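Local coordinates for hypothetical conserved protein (Geobacillus kaustophilus, PDB 3VNP) that catalyses the reversible hydration of carbon dioxide to hydrogencarbonate as a metal-dependent, homotrimeric gamma-class carbonic anhydrase, at residues His65-Pro68 with Asn69-Leu72; Met152-Ile155 with Arg156-Val160. All blocks are in the same frame, centred on the assembly; numbering follows the deposited sequence.

Contact 1 (His65-Pro68 with Asn69-Leu72); sequences HQSP and NNPL. With MG (magnesium ion), chain E.
Asn70 folds back on Ser67 and Pro68 in a tight turn, closed by a backbone bond from Asn70 N to Ser67 O at 3.2 Å with an N-H...O angle of 153°. Pro68 and Asn69, the latter with a positive phi, occupy the two central positions of a type II beta turn. The Asn70 amide carbon CG comes back against the Pro68 carbonyl, 3.5 Å from its O, because CG is anti to the carbonyl carbon of its own residue (chi1 -63°). This torsion also brings Asn70 OD1 to 3.0 Å from Ser67 OG; Ser67 OG also bonds with Asp105 OD1, and which acceptor takes its one proton is not settled. The turn lies in the loop between strand 63-65 and strand 72-74, which belong to two different sheets of the left-handed parallel beta-helix. Nearer the strands the two limbs meet through apolar atoms, Leu72 CB lying 4.0 Å from Gln66 CG, with the side chains crossing at about a right angle. Separately, the Leu72 methyl CD2 rests against a backbone carbonyl, 3.8 Å from His65 O. The buried Gln66 amide is fixed at both ends, its NE2 bonding to Arg44 O and its OE1 accepting from Val47 N and Ala48 N. From the first limb His65 turns away from the turn and gives ND1 to the magnesium ion at 2.3 Å, with water 1 in the ring plane at its edge. His87 of the same chain and His82 of a neighbouring subunit complete the histidine ligands, and Asp46 OD2 holds the other ring nitrogen, His65 NE2.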
loop_
_atom_site.group_PDB
_atom_site.type_symbol
_atom_site.label_atom_id
_atom_site.label_comp_id
_atom_site.label_asym_id
_atom_site.label_seq_id
_atom_site.Cartn_x
_atom_site.Cartn_y
_atom_site.Cartn_z
ATOM N N HIS A 65 2.637 -12.551 -3.636
ATOM C CA HIS A 65 3.838 -13.039 -4.298
ATOM C C HIS A 65 4.377 -14.278 -3.574
ATOM O O HIS A 65 3.785 -14.753 -2.606
ATOM C CB HIS A 65 4.916 -11.948 -4.335
ATOM C CG HIS A 65 5.954 -12.161 -5.395
ATOM N ND1 HIS A 65 7.261 -11.747 -5.253
ATOM C CD2 HIS A 65 5.877 -12.738 -6.617
ATOM C CE1 HIS A 65 7.943 -12.063 -6.339
ATOM N NE2 HIS A 65 7.127 -12.666 -7.182
ATOM N N GLN A 66 5.504 -14.800 -4.040
ATOM C CA GLN A 66 6.070 -15.984 -3.421
ATOM C C GLN A 66 7.592 -15.969 -3.383
ATOM O O GLN A 66 8.245 -15.223 -4.118
ATOM C CB GLN A 66 5.632 -17.255 -4.175
ATOM C CG GLN A 66 4.253 -17.223 -4.823
ATOM C CD GLN A 66 4.235 -16.385 -6.086
ATOM O OE1 GLN A 66 5.164 -16.445 -6.889
ATOM N NE2 GLN A 66 3.174 -15.612 -6.277
ATOM N N SER A 67 8.135 -16.797 -2.494
ATOM C CA SER A 67 9.573 -16.995 -2.369
ATOM C C SER A 67 9.751 -18.392 -3.010
ATOM O O SER A 67 8.791 -19.179 -3.077
ATOM C CB SER A 67 10.004 -16.986 -0.893
ATOM O OG SER A 67 9.306 -17.952 -0.131
ATOM N N PRO A 68 10.962 -18.715 -3.492
ATOM C CA PRO A 68 11.195 -20.016 -4.125
ATOM C C PRO A 68 10.691 -21.245 -3.364
ATOM O O PRO A 68 10.821 -21.331 -2.144
ATOM C CB PRO A 68 12.714 -20.039 -4.314
ATOM C CG PRO A 68 13.052 -18.606 -4.490
ATOM C CD PRO A 68 12.215 -17.946 -3.415
ATOM N N ASN A 69 10.098 -22.179 -4.104
ATOM C CA ASN A 69 9.596 -23.437 -3.553
ATOM C C ASN A 69 8.504 -23.334 -2.505
ATOM O O ASN A 69 8.151 -24.338 -1.891
ATOM C CB ASN A 69 10.762 -24.239 -2.980
ATOM C CG ASN A 69 11.919 -24.343 -3.955
ATOM O OD1 ASN A 69 13.070 -24.076 -3.602
ATOM N ND2 ASN A 69 11.619 -24.727 -5.193
ATOM N N ASN A 70 7.965 -22.140 -2.299
ATOM C CA ASN A 70 6.912 -21.964 -1.308
ATOM C C ASN A 70 5.634 -21.445 -1.949
ATOM O O ASN A 70 5.451 -20.241 -2.131
ATOM C CB ASN A 70 7.384 -21.008 -0.215
ATOM C CG ASN A 70 8.576 -21.545 0.549
ATOM O OD1 ASN A 70 9.490 -20.799 0.881
ATOM N ND2 ASN A 70 8.567 -22.845 0.842
ATOM N N PRO A 71 4.716 -22.352 -2.286
ATOM C CA PRO A 71 3.469 -21.917 -2.912
ATOM C C PRO A 71 2.643 -21.006 -2.019
ATOM O O PRO A 71 2.760 -21.044 -0.790
ATOM C CB PRO A 71 2.756 -23.233 -3.202
ATOM C CG PRO A 71 3.149 -24.065 -2.028
ATOM C CD PRO A 71 4.648 -23.775 -1.913
ATOM N N LEU A 72 1.811 -20.189 -2.656
ATOM C CA LEU A 72 0.917 -19.276 -1.960
ATOM C C LEU A 72 -0.480 -19.896 -2.067
ATOM O O LEU A 72 -1.074 -19.917 -3.144
ATOM C CB LEU A 72 0.945 -17.894 -2.630
ATOM C CG LEU A 72 -0.017 -16.826 -2.093
ATOM C CD1 LEU A 72 0.271 -16.559 -0.622
ATOM C CD2 LEU A 72 0.130 -15.544 -2.898
HETATM MG MG MG E . 8.523 -11.009 -3.434
HETATM O O HOH W 1 10.801 -10.705 -4.234
#

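Contact 2 (Met152-Ile155 with Arg156-Val160); sequences MERI and RREYV
The Arg156 guanidinium has Met152 O over one face, 3.6 Å above its plane and displaced toward the rim, while its NH2 comes to 3.3 Å from Glu153 CA. At the Tyr159 ring, Ile155 O sits at the edge, 3.6 Å from CD1, and Ile155 CG2 runs alongside, 4.0 Å from the same carbon. Glu153 crosses Arg156 at about a right angle, and its OE1 makes a long salt bridge to NE at 3.7 Å, the two planes 44° apart. Arg154 and Glu158, one turn apart, instead point the same way: Arg154 NH1 forms a salt bridge with Glu158 OE1 at 2.5 Å, the two planes oblique to each other. Bends at chi2 (-84°) and chi3 bring the Arg154 group round to that carboxylate, and its NH2 pairs separately with Glu151. Regular i to i+4 bonds, such as Arg157 N to Glu153 O at 3.0 Å, identify the setting as alpha-helix. With an alanine in place of Arg156, Gly77 O would probably lose the NH1 donor and Glu153 would be left without the partner of its long salt bridge. Helix 146-170 lies along the beta-helix: Arg156 reaches the coil at Gly77, Val160 the earlier loops at Glu34 and Arg55, and Tyr159 meets the Trp38 ring at about 80° while its OH bonds to Arg44 of a neighbouring subunit.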
loop_
_atom_site.group_PDB
_atom_site.type_symbol
_atom_site.label_atom_id
_atom_site.label_comp_id
_atom_site.label_asym_id
_atom_site.label_seq_id
_atom_site.Cartn_x
_atom_site.Cartn_y
_atom_site.Cartn_z
ATOM N N MET A 152 -17.853 -12.990 10.446
ATOM C CA MET A 152 -16.970 -13.399 9.358
ATOM C C MET A 152 -17.726 -14.035 8.195
ATOM O O MET A 152 -17.335 -13.879 7.034
ATOM C CB MET A 152 -15.916 -14.371 9.885
ATOM C CG MET A 152 -14.977 -13.732 10.887
ATOM S SD MET A 152 -13.712 -14.835 11.493
ATOM C CE MET A 152 -14.065 -14.785 13.218
ATOM N N GLU A 153 -18.799 -14.759 8.513
ATOM C CA GLU A 153 -19.630 -15.404 7.496
ATOM C C GLU A 153 -20.407 -14.304 6.792
ATOM O O GLU A 153 -20.679 -14.375 5.595
ATOM C CB GLU A 153 -20.594 -16.400 8.160
ATOM C CG GLU A 153 -21.839 -16.800 7.347
ATOM C CD GLU A 153 -21.521 -17.488 6.023
ATOM O OE1 GLU A 153 -20.553 -18.283 5.972
ATOM O OE2 GLU A 153 -22.254 -17.244 5.034
ATOM N N ARG A 154 -20.740 -13.273 7.556
ATOM C CA ARG A 154 -21.483 -12.133 7.043
ATOM C C ARG A 154 -20.616 -11.348 6.048
ATOM O O ARG A 154 -21.094 -10.927 4.992
ATOM C CB ARG A 154 -21.905 -11.247 8.222
ATOM C CG ARG A 154 -23.129 -10.381 7.978
ATOM C CD ARG A 154 -22.778 -9.087 7.276
ATOM N NE ARG A 154 -21.774 -8.329 8.019
ATOM C CZ ARG A 154 -21.301 -7.146 7.643
ATOM N NH1 ARG A 154 -21.743 -6.577 6.531
ATOM N NH2 ARG A 154 -20.382 -6.535 8.375
ATOM N N ILE A 155 -19.343 -11.164 6.389
ATOM C CA ILE A 155 -18.409 -10.437 5.531
ATOM C C ILE A 155 -18.127 -11.241 4.261
ATOM O O ILE A 155 -18.219 -10.731 3.143
ATOM C CB ILE A 155 -17.066 -10.181 6.269
ATOM C CG1 ILE A 155 -17.281 -9.196 7.421
ATOM C CG2 ILE A 155 -16.027 -9.636 5.306
ATOM C CD1 ILE A 155 -16.074 -9.046 8.343
ATOM N N ARG A 156 -17.780 -12.506 4.459
ATOM C CA ARG A 156 -17.477 -13.418 3.372
ATOM C C ARG A 156 -18.593 -13.421 2.324
ATOM O O ARG A 156 -18.351 -13.195 1.137
ATOM C CB ARG A 156 -17.272 -14.808 3.973
ATOM C CG ARG A 156 -17.017 -15.942 3.011
ATOM C CD ARG A 156 -16.426 -17.092 3.801
ATOM N NE ARG A 156 -17.089 -17.248 5.095
ATOM C CZ ARG A 156 -16.452 -17.384 6.255
ATOM N NH1 ARG A 156 -15.129 -17.385 6.298
ATOM N NH2 ARG A 156 -17.141 -17.516 7.381
ATOM N N ARG A 157 -19.818 -13.665 2.776
ATOM C CA ARG A 157 -20.982 -13.696 1.897
ATOM C C ARG A 157 -21.225 -12.341 1.235
ATOM O O ARG A 157 -21.537 -12.269 0.047
ATOM C CB ARG A 157 -22.217 -14.116 2.698
ATOM C CG ARG A 157 -23.510 -14.116 1.914
ATOM C CD ARG A 157 -24.685 -14.400 2.837
ATOM N NE ARG A 157 -24.778 -13.408 3.906
ATOM C CZ ARG A 157 -25.711 -13.407 4.853
ATOM N NH1 ARG A 157 -26.644 -14.354 4.871
ATOM N NH2 ARG A 157 -25.709 -12.457 5.785
ATOM N N GLU A 158 -21.082 -11.270 2.011
ATOM C CA GLU A 158 -21.275 -9.918 1.499
ATOM C C GLU A 158 -20.354 -9.618 0.314
ATOM O O GLU A 158 -20.781 -9.003 -0.665
ATOM C CB GLU A 158 -21.020 -8.891 2.605
ATOM C CG GLU A 158 -20.985 -7.442 2.114
ATOM C CD GLU A 158 -20.276 -6.503 3.085
ATOM O OE1 GLU A 158 -20.722 -6.401 4.247
ATOM O OE2 GLU A 158 -19.270 -5.867 2.688
ATOM N N TYR A 159 -19.092 -10.040 0.394
ATOM C CA TYR A 159 -18.170 -9.771 -0.704
ATOM C C TYR A 159 -18.445 -10.559 -1.980
ATOM O O TYR A 159 -17.985 -10.175 -3.056
ATOM C CB TYR A 159 -16.711 -9.957 -0.265
ATOM C CG TYR A 159 -16.090 -8.658 0.200
ATOM C CD1 TYR A 159 -16.058 -8.315 1.553
ATOM C CD2 TYR A 159 -15.608 -7.729 -0.726
ATOM C CE1 TYR A 159 -15.566 -7.075 1.974
ATOM C CE2 TYR A 159 -15.116 -6.484 -0.318
ATOM C CZ TYR A 159 -15.098 -6.163 1.031
ATOM O OH TYR A 159 -14.628 -4.930 1.433
ATOM N N VAL A 160 -19.186 -11.658 -1.868
ATOM C CA VAL A 160 -19.530 -12.439 -3.049
ATOM C C VAL A 160 -20.610 -11.636 -3.768
ATOM O O VAL A 160 -20.629 -11.553 -4.996
ATOM C CB VAL A 160 -20.092 -13.819 -2.676
ATOM C CG1 VAL A 160 -20.469 -14.572 -3.935
ATOM C CG2 VAL A 160 -19.063 -14.603 -1.886
#

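In the fold
Along the chain, contact 1 closes before contact 2 opens. Within one subunit they are separate: their centres are 27 Å apart, their nearest atoms about 17 Å, and they lie on opposite sides of the chain's centre. Contact 1 joins two sheets of the beta-helix, between strands 63-65 and 72-74, whereas contact 2 belongs to helix 146-170 at the end of the chain. The trimer brings them together: Tyr159 packs on His65, and Arg154 on Pro68, of a neighbouring subunit. The magnesium site, with histidines from two subunits, therefore lies at an interface where one subunit's loop meets another's helix, which ties the active site to trimer assembly.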